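Protein phosphotransferase ChpT (Brucella abortus, PDB 4QPK) relays phosphoryl groups as a homodimeric histidine phosphotransferase in a regulatory phosphorelay that controls cell growth, division and intracellular survival in mammalian hosts. Local coordinates at residues V140-N145 with T176-V181; K148-M153 with V169-S174; P193-L198 with M227-H232. All coordinates share one frame; numbering follows the deposited sequence.

Contact 1 of 3, residues V140-N145 with T176-V181; sequences VLLPKN and TDPRFV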
# COMPACT_ATOMS: atom_id res chain seq x y z
N VAL B 140 14.83 -18.35 11.06
CA VAL B 140 13.81 -19.33 11.39
C VAL B 140 12.51 -19.06 10.62
O VAL B 140 12.20 -17.91 10.31
CB VAL B 140 13.52 -19.32 12.92
CG1 VAL B 140 13.07 -17.93 13.38
CG2 VAL B 140 12.50 -20.37 13.29
N LEU B 141 11.77 -20.11 10.27
CA LEU B 141 10.42 -19.95 9.76
C LEU B 141 9.42 -19.83 10.91
O LEU B 141 9.38 -20.70 11.77
CB LEU B 141 10.04 -21.12 8.84
CG LEU B 141 10.79 -21.19 7.51
CD1 LEU B 141 10.59 -22.55 6.86
CD2 LEU B 141 10.23 -20.10 6.60
N LEU B 142 8.63 -18.76 10.92
CA LEU B 142 7.64 -18.52 11.99
C LEU B 142 6.28 -18.21 11.37
O LEU B 142 6.22 -17.85 10.20
CB LEU B 142 8.09 -17.38 12.91
CG LEU B 142 9.32 -17.61 13.79
CD1 LEU B 142 9.72 -16.34 14.52
CD2 LEU B 142 9.08 -18.75 14.79
N PRO B 143 5.18 -18.35 12.14
CA PRO B 143 3.88 -17.97 11.59
C PRO B 143 3.89 -16.52 11.12
O PRO B 143 4.49 -15.67 11.79
CB PRO B 143 2.91 -18.18 12.76
CG PRO B 143 3.57 -19.28 13.56
CD PRO B 143 5.05 -18.98 13.47
N LYS B 144 3.25 -16.26 9.99
CA LYS B 144 3.37 -14.96 9.33
C LYS B 144 3.04 -13.80 10.25
O LYS B 144 3.74 -12.80 10.25
CB LYS B 144 2.49 -14.90 8.08
CG LYS B 144 1.00 -15.13 8.31
CD LYS B 144 0.21 -15.15 6.99
CE LYS B 144 -1.28 -15.35 7.27
NZ LYS B 144 -2.09 -15.52 6.03
N ASN B 145 1.99 -13.91 11.06
CA ASN B 145 1.61 -12.78 11.88
C ASN B 145 2.60 -12.50 13.02
O ASN B 145 2.68 -11.37 13.50
CB ASN B 145 0.19 -12.96 12.40
CG ASN B 145 -0.84 -12.71 11.32
OD1 ASN B 145 -0.60 -11.91 10.40
ND2 ASN B 145 -1.94 -13.44 11.35
N THR B 176 8.38 -22.59 18.42
CA THR B 176 6.99 -22.71 18.87
C THR B 176 6.62 -21.57 19.81
O THR B 176 5.46 -21.14 19.85
CB THR B 176 6.75 -24.06 19.58
OG1 THR B 176 7.67 -24.21 20.66
CG2 THR B 176 6.93 -25.21 18.60
N ASP B 177 7.59 -21.08 20.57
CA ASP B 177 7.34 -19.98 21.49
C ASP B 177 8.40 -18.90 21.35
O ASP B 177 9.27 -18.74 22.22
CB ASP B 177 7.28 -20.48 22.94
CG ASP B 177 6.19 -21.51 23.14
OD1 ASP B 177 5.04 -21.12 23.44
OD2 ASP B 177 6.49 -22.71 22.98
N PRO B 178 8.35 -18.15 20.24
CA PRO B 178 9.36 -17.11 20.03
C PRO B 178 9.23 -15.94 21.01
O PRO B 178 8.15 -15.64 21.50
CB PRO B 178 9.09 -16.65 18.59
CG PRO B 178 7.63 -16.96 18.37
CD PRO B 178 7.38 -18.23 19.13
N ARG B 179 10.35 -15.28 21.26
CA ARG B 179 10.36 -14.04 22.02
C ARG B 179 11.11 -12.98 21.21
O ARG B 179 12.19 -13.25 20.69
CB ARG B 179 11.02 -14.24 23.40
CG ARG B 179 11.19 -12.95 24.20
CD ARG B 179 11.58 -13.21 25.66
NE ARG B 179 12.86 -13.89 25.80
CZ ARG B 179 13.00 -15.18 26.12
NH1 ARG B 179 11.93 -15.93 26.34
NH2 ARG B 179 14.22 -15.71 26.22
N PHE B 180 10.50 -11.80 21.04
CA PHE B 180 11.13 -10.70 20.33
C PHE B 180 11.53 -9.61 21.30
O PHE B 180 10.72 -9.19 22.12
CB PHE B 180 10.19 -10.11 19.26
CG PHE B 180 9.59 -11.12 18.33
CD1 PHE B 180 8.26 -11.02 17.93
CD2 PHE B 180 10.36 -12.17 17.82
CE1 PHE B 180 7.70 -11.94 17.07
CE2 PHE B 180 9.81 -13.09 16.95
CZ PHE B 180 8.47 -12.98 16.57
N VAL B 181 12.76 -9.14 21.20
CA VAL B 181 13.21 -8.08 22.08
C VAL B 181 13.74 -6.92 21.26
O VAL B 181 14.70 -7.07 20.51
CB VAL B 181 14.29 -8.57 23.06
CG1 VAL B 181 14.57 -7.50 24.10
CG2 VAL B 181 13.82 -9.88 23.73

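Contact 2 of 3, residues K148-M153 with V169-S174; sequences KLLLNM and VRLEGS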
# COMPACT_ATOMS: atom_id res chain seq x y z
N LYS B 148 5.22 -10.49 11.15
CA LYS B 148 4.69 -9.14 10.91
C LYS B 148 4.66 -8.32 12.22
O LYS B 148 5.00 -7.14 12.21
CB LYS B 148 3.29 -9.23 10.27
CG LYS B 148 3.31 -9.87 8.88
CD LYS B 148 1.92 -9.89 8.22
CE LYS B 148 1.54 -8.46 7.73
NZ LYS B 148 0.24 -8.48 7.01
N LEU B 149 4.31 -8.95 13.34
CA LEU B 149 4.37 -8.28 14.63
C LEU B 149 5.80 -7.77 14.89
O LEU B 149 6.00 -6.61 15.25
CB LEU B 149 3.92 -9.22 15.76
CG LEU B 149 4.24 -8.72 17.17
CD1 LEU B 149 3.47 -7.44 17.47
CD2 LEU B 149 3.90 -9.82 18.19
N LEU B 150 6.79 -8.64 14.67
CA LEU B 150 8.19 -8.27 14.85
C LEU B 150 8.56 -7.01 14.07
O LEU B 150 9.10 -6.05 14.63
CB LEU B 150 9.09 -9.46 14.45
CG LEU B 150 10.61 -9.24 14.34
CD1 LEU B 150 11.21 -8.78 15.65
CD2 LEU B 150 11.28 -10.52 13.86
N LEU B 151 8.25 -6.98 12.77
CA LEU B 151 8.61 -5.83 11.95
C LEU B 151 7.86 -4.57 12.41
O LEU B 151 8.40 -3.47 12.37
CB LEU B 151 8.33 -6.10 10.47
CG LEU B 151 9.26 -7.13 9.83
CD1 LEU B 151 8.83 -7.35 8.37
CD2 LEU B 151 10.71 -6.68 9.87
N ASN B 152 6.61 -4.72 12.83
CA ASN B 152 5.86 -3.56 13.30
C ASN B 152 6.39 -3.04 14.64
O ASN B 152 6.33 -1.84 14.90
CB ASN B 152 4.38 -3.89 13.40
CG ASN B 152 3.67 -3.69 12.07
OD1 ASN B 152 3.22 -2.58 11.75
ND2 ASN B 152 3.61 -4.74 11.27
N MET B 153 6.92 -3.93 15.47
CA MET B 153 7.58 -3.51 16.69
C MET B 153 8.84 -2.68 16.39
O MET B 153 9.21 -1.82 17.18
CB MET B 153 7.94 -4.74 17.55
CG MET B 153 6.73 -5.37 18.19
SD MET B 153 7.10 -6.88 19.11
CE MET B 153 7.98 -6.27 20.55
N VAL B 169 17.62 -5.44 17.73
CA VAL B 169 16.66 -6.54 17.72
C VAL B 169 17.30 -7.83 18.17
O VAL B 169 18.40 -8.17 17.71
CB VAL B 169 16.12 -6.76 16.29
CG1 VAL B 169 14.99 -7.80 16.31
CG2 VAL B 169 15.63 -5.46 15.73
N ARG B 170 16.64 -8.55 19.08
CA ARG B 170 17.04 -9.93 19.39
C ARG B 170 15.88 -10.90 19.27
O ARG B 170 14.81 -10.68 19.85
CB ARG B 170 17.62 -10.05 20.81
CG ARG B 170 18.84 -9.21 21.05
CD ARG B 170 19.60 -9.65 22.29
NE ARG B 170 18.71 -9.98 23.39
CZ ARG B 170 18.35 -9.13 24.35
NH1 ARG B 170 18.77 -7.87 24.33
NH2 ARG B 170 17.54 -9.53 25.33
N LEU B 171 16.10 -11.98 18.54
CA LEU B 171 15.16 -13.08 18.47
C LEU B 171 15.59 -14.15 19.45
O LEU B 171 16.73 -14.62 19.41
CB LEU B 171 15.11 -13.67 17.06
CG LEU B 171 14.93 -12.72 15.88
CD1 LEU B 171 14.67 -13.53 14.63
CD2 LEU B 171 13.79 -11.77 16.15
N GLU B 172 14.67 -14.53 20.33
CA GLU B 172 14.95 -15.49 21.39
C GLU B 172 13.85 -16.55 21.44
O GLU B 172 12.93 -16.53 20.63
CB GLU B 172 15.08 -14.78 22.74
CG GLU B 172 16.17 -13.70 22.76
CD GLU B 172 16.22 -12.92 24.07
OE1 GLU B 172 15.32 -13.08 24.92
OE2 GLU B 172 17.17 -12.12 24.24
N GLY B 173 13.94 -17.48 22.39
CA GLY B 173 12.92 -18.50 22.53
C GLY B 173 13.02 -19.61 21.50
O GLY B 173 14.06 -19.81 20.87
N SER B 174 11.93 -20.35 21.36
CA SER B 174 11.86 -21.48 20.43
C SER B 174 11.03 -21.12 19.21
O SER B 174 10.39 -20.06 19.19
CB SER B 174 11.25 -22.70 21.11
OG SER B 174 9.90 -22.43 21.45

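Contact 3 of 3, residues P193-L198 with M227-H232; sequences PKFLEL and MKISIH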
# COMPACT_ATOMS: atom_id res chain seq x y z
N PRO B 193 3.14 8.01 22.42
CA PRO B 193 1.94 8.22 23.23
C PRO B 193 0.72 7.43 22.75
O PRO B 193 -0.03 6.90 23.57
CB PRO B 193 1.69 9.72 23.09
CG PRO B 193 3.01 10.30 22.78
CD PRO B 193 3.70 9.28 21.92
N LYS B 194 0.52 7.35 21.43
CA LYS B 194 -0.63 6.63 20.88
C LYS B 194 -0.51 5.14 21.16
O LYS B 194 -1.48 4.47 21.49
CB LYS B 194 -0.75 6.88 19.37
N PHE B 195 0.70 4.61 21.03
CA PHE B 195 0.92 3.20 21.33
C PHE B 195 0.69 2.95 22.82
O PHE B 195 0.03 1.98 23.19
CB PHE B 195 2.34 2.77 20.93
CG PHE B 195 2.60 1.31 21.15
CD1 PHE B 195 2.06 0.36 20.30
CD2 PHE B 195 3.37 0.88 22.22
CE1 PHE B 195 2.28 -0.99 20.51
CE2 PHE B 195 3.59 -0.46 22.44
CZ PHE B 195 3.05 -1.40 21.58
N LEU B 196 1.24 3.81 23.67
CA LEU B 196 1.10 3.66 25.12
C LEU B 196 -0.38 3.63 25.50
O LEU B 196 -0.84 2.73 26.21
CB LEU B 196 1.82 4.79 25.85
CG LEU B 196 1.96 4.65 27.37
CD1 LEU B 196 2.78 3.42 27.76
CD2 LEU B 196 2.57 5.91 27.95
N GLU B 197 -1.12 4.60 24.97
CA GLU B 197 -2.56 4.71 25.14
C GLU B 197 -3.33 3.44 24.77
O GLU B 197 -4.04 2.86 25.59
CB GLU B 197 -3.06 5.87 24.28
CG GLU B 197 -4.54 6.17 24.36
CD GLU B 197 -4.92 7.32 23.45
OE1 GLU B 197 -4.32 7.44 22.36
OE2 GLU B 197 -5.81 8.11 23.81
N LEU B 198 -3.17 2.99 23.53
CA LEU B 198 -3.86 1.81 23.05
C LEU B 198 -3.44 0.54 23.79
O LEU B 198 -4.27 -0.31 24.12
CB LEU B 198 -3.63 1.64 21.55
CG LEU B 198 -4.23 2.75 20.71
CD1 LEU B 198 -3.74 2.66 19.26
CD2 LEU B 198 -5.75 2.68 20.78
N MET B 227 0.31 -13.41 21.20
CA MET B 227 1.48 -12.90 21.90
C MET B 227 1.14 -11.62 22.64
O MET B 227 0.22 -10.89 22.26
CB MET B 227 2.64 -12.66 20.92
CG MET B 227 3.11 -13.90 20.21
SD MET B 227 4.42 -13.58 19.01
CE MET B 227 5.83 -13.22 20.05
N LYS B 228 1.88 -11.36 23.71
CA LYS B 228 1.67 -10.21 24.56
C LYS B 228 2.87 -9.28 24.46
O LYS B 228 4.01 -9.74 24.58
CB LYS B 228 1.45 -10.67 26.00
CG LYS B 228 1.41 -9.58 27.05
CD LYS B 228 1.18 -10.21 28.42
CE LYS B 228 1.32 -9.20 29.54
NZ LYS B 228 1.27 -9.86 30.88
N ILE B 229 2.64 -8.00 24.21
CA ILE B 229 3.72 -7.03 24.21
C ILE B 229 3.90 -6.42 25.59
O ILE B 229 2.92 -6.00 26.22
CB ILE B 229 3.47 -5.89 23.19
CG1 ILE B 229 3.35 -6.46 21.78
CG2 ILE B 229 4.60 -4.87 23.25
CD1 ILE B 229 2.90 -5.44 20.74
N SER B 230 5.14 -6.38 26.05
CA SER B 230 5.48 -5.69 27.29
C SER B 230 6.37 -4.50 27.00
O SER B 230 7.20 -4.52 26.08
CB SER B 230 6.18 -6.64 28.27
OG SER B 230 5.30 -7.69 28.65
N ILE B 231 6.20 -3.45 27.80
CA ILE B 231 7.02 -2.26 27.70
C ILE B 231 7.79 -2.10 29.01
O ILE B 231 7.18 -2.02 30.07
CB ILE B 231 6.19 -0.99 27.46
CG1 ILE B 231 5.26 -1.15 26.27
CG2 ILE B 231 7.11 0.19 27.26
CD1 ILE B 231 4.31 0.02 26.08
N HIS B 232 9.11 -2.07 28.91
CA HIS B 232 9.97 -1.77 30.06
C HIS B 232 10.84 -0.55 29.79
O HIS B 232 11.83 -0.64 29.08
CB HIS B 232 10.85 -2.96 30.42
CG HIS B 232 11.64 -2.75 31.68
ND1 HIS B 232 11.35 -1.75 32.58
CD2 HIS B 232 12.72 -3.40 32.17
CE1 HIS B 232 12.22 -1.79 33.58
NE2 HIS B 232 13.05 -2.79 33.35

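Contact 1 of 3, residues V140-N145 with T176-V181
Leu142 of the short strand 141-143 faces Pro178 and Phe180 of strand 178-185, and the closest pair of CA atoms, those of Leu142 and Thr176, is 8.1 Å apart. This distance, together with the absence of any hydrogen bond across the segments, is evidence for side-chain packing between different sheets, not for strand pairing. The C-terminal domain to which both segments belong resembles the catalytic and ATP-binding domain of histidine kinases, and the contact joins its small two-stranded sheet to its main mixed sheet. Leu142 CG lies anti to the carbonyl carbon (chi1 -68°), and CD1 continues the extended chain, anti to CA (chi2 174°), into the corner formed by Pro178 and Phe180, both of which point their CB toward segment 140-145. Leu142 and Phe180 approach from opposite directions. All three touching residues are buried. The corner is closed further by helix 144-160, where Val147 packs on Leu142, Lys146 on Pro178 and Leu150 on Phe180. Both leucine methyls lie against the proline ring, Leu142 CD1 4.1 Å from Pro178 CB and Leu142 CD2 4.3 Å from Pro178 CG. CD1 alone reaches the aromatic ring, at the edge and near the ring plane, with Leu142 CD1 4.1 Å from both Phe180 CE2 and Phe180 CZ.

Contact 2 of 3, residues K148-M153 with V169-S174
Leu150 projects from helix 144-160 onto Val169 and Leu171 of strand 166-173, joining helix to sheet in the alpha/beta C-terminal domain. Its CB leaves the helix toward the strand, and CG is placed anti to the backbone N (chi1 170°). By CG the chain has come within 4.5 Å of Leu171 CD2, and the two methyls then divide the work. CD1 reaches both strand residues: Leu150 CD1 is 4.0 Å from Val169 CG1 and equally 4.0 Å from Leu171 CD2. The other branch, extended away from CA, makes the nearest approach of the two segments, 3.6 Å between Leu150 CD2 and Leu171 CD2. The atoms that meet are thus methyls; the Leu150 and Leu171 side chains cross at about a right angle. Val169 points its CB toward the helix, while Leu171 arrives only with its CD2.

Polar groups lie off this apolar patch. Arg170 directs its CB away from the helix and grips Glu172 side-on, with Arg170 NE and Arg170 NH2 each 2.8 Å from Glu172 OE2 and that oxygen in the guanidinium plane; Glu172 OE1 has a second salt-bridge partner in Arg179. On the helix, Asn152 ND2 bonds Lys148 O almost straight (2.9 Å, N-H...O angle 170°), from above the carbonyl plane, and the same oxygen also accepts the bond from Asn152 N.

The Leu150 side chain lies between helix 144-160 and the sheet, touching Trp135 of strand 132-136, which flanks strand 166-173; Leu171 packs on Phe180 of strand 178-185, while Asn152 and Leu151 attach the helix to helices 213-225 and 78-102 respectively.

Contact 3 of 3, residues P193-L198 with M227-H232
Phe195 and Leu196 on helix 193-199 meet Ile229 and Ile231 of strand 229-233, the outermost strand at one end of the mixed sheet in this chain. The helix covers this edge strand in the C-terminal domain, which resembles the histidine-kinase catalytic and ATP-binding domain but lacks regions required for ATP binding. The axes of the two short segments pass 11.0 Å apart with 122° between their directions, a distance spanned by side chains. The phenylalanine is the main bridge: with CG anti to its own N (chi1 -177°), the ring is carried out from the helix toward the strand and reaches both isoleucines. Phe195 and Ile229 approach obliquely, and the ring presents its edge: Phe195 CZ lies 4.1 Å from Ile229 CD1, which stays near the ring plane, and 4.2 Å from Ile229 CG2. Ile231 instead slides past the phenylalanine in the opposite direction. Its terminal methyl comes closest here, 3.7 Å between Ile231 CD1 and Phe195 CE2, with Phe195 CD2 at 4.1 Å from the same methyl. Leu196 adds a second support from the next residue of the helix, its CD1 standing 4.1 Å from Ile231 CD1.

Pro215 and Leu219 of helix 213-225 and Ile156 of helix 144-160 also pack on Phe195. A polar link comes from His199, the last residue of the same helix, whose NE2 is hydrogen-bonded to Ile229 O.

Burial is graded, from Phe195 and Ile229 inside to Leu196 at the exposed side. Every contact between the two segments is carbon to carbon, which implies that their own meeting probably rests on shape and exclusion of water, while His199, one residue past segment 193-198, adds a directional bond to the strand.

From the N terminus, segment 140-145 runs from strand 141-143 into the start of helix 144-160, on which 148-153 lies. Contact 2 closes at 169-174, before contact 1 closes at 176-181, so the smaller loop lies wholly within the larger. The closing strands 166-173 and 178-185 are consecutive in the chain and neighbours in the sheet, where Phe180 CD2 packs 3.8 Å from Leu171 CD2. Contact 3 comes afterwards in series, spanning helix 213-225 between 193-198 and 227-232. It crosses neither of the others, yet reaches the same sheet. Met227, in the loop before strand 229-233, packs on Phe180 of strand 178-185 and on Leu149 of helix 144-160, so contact 3 adjoins both of the others.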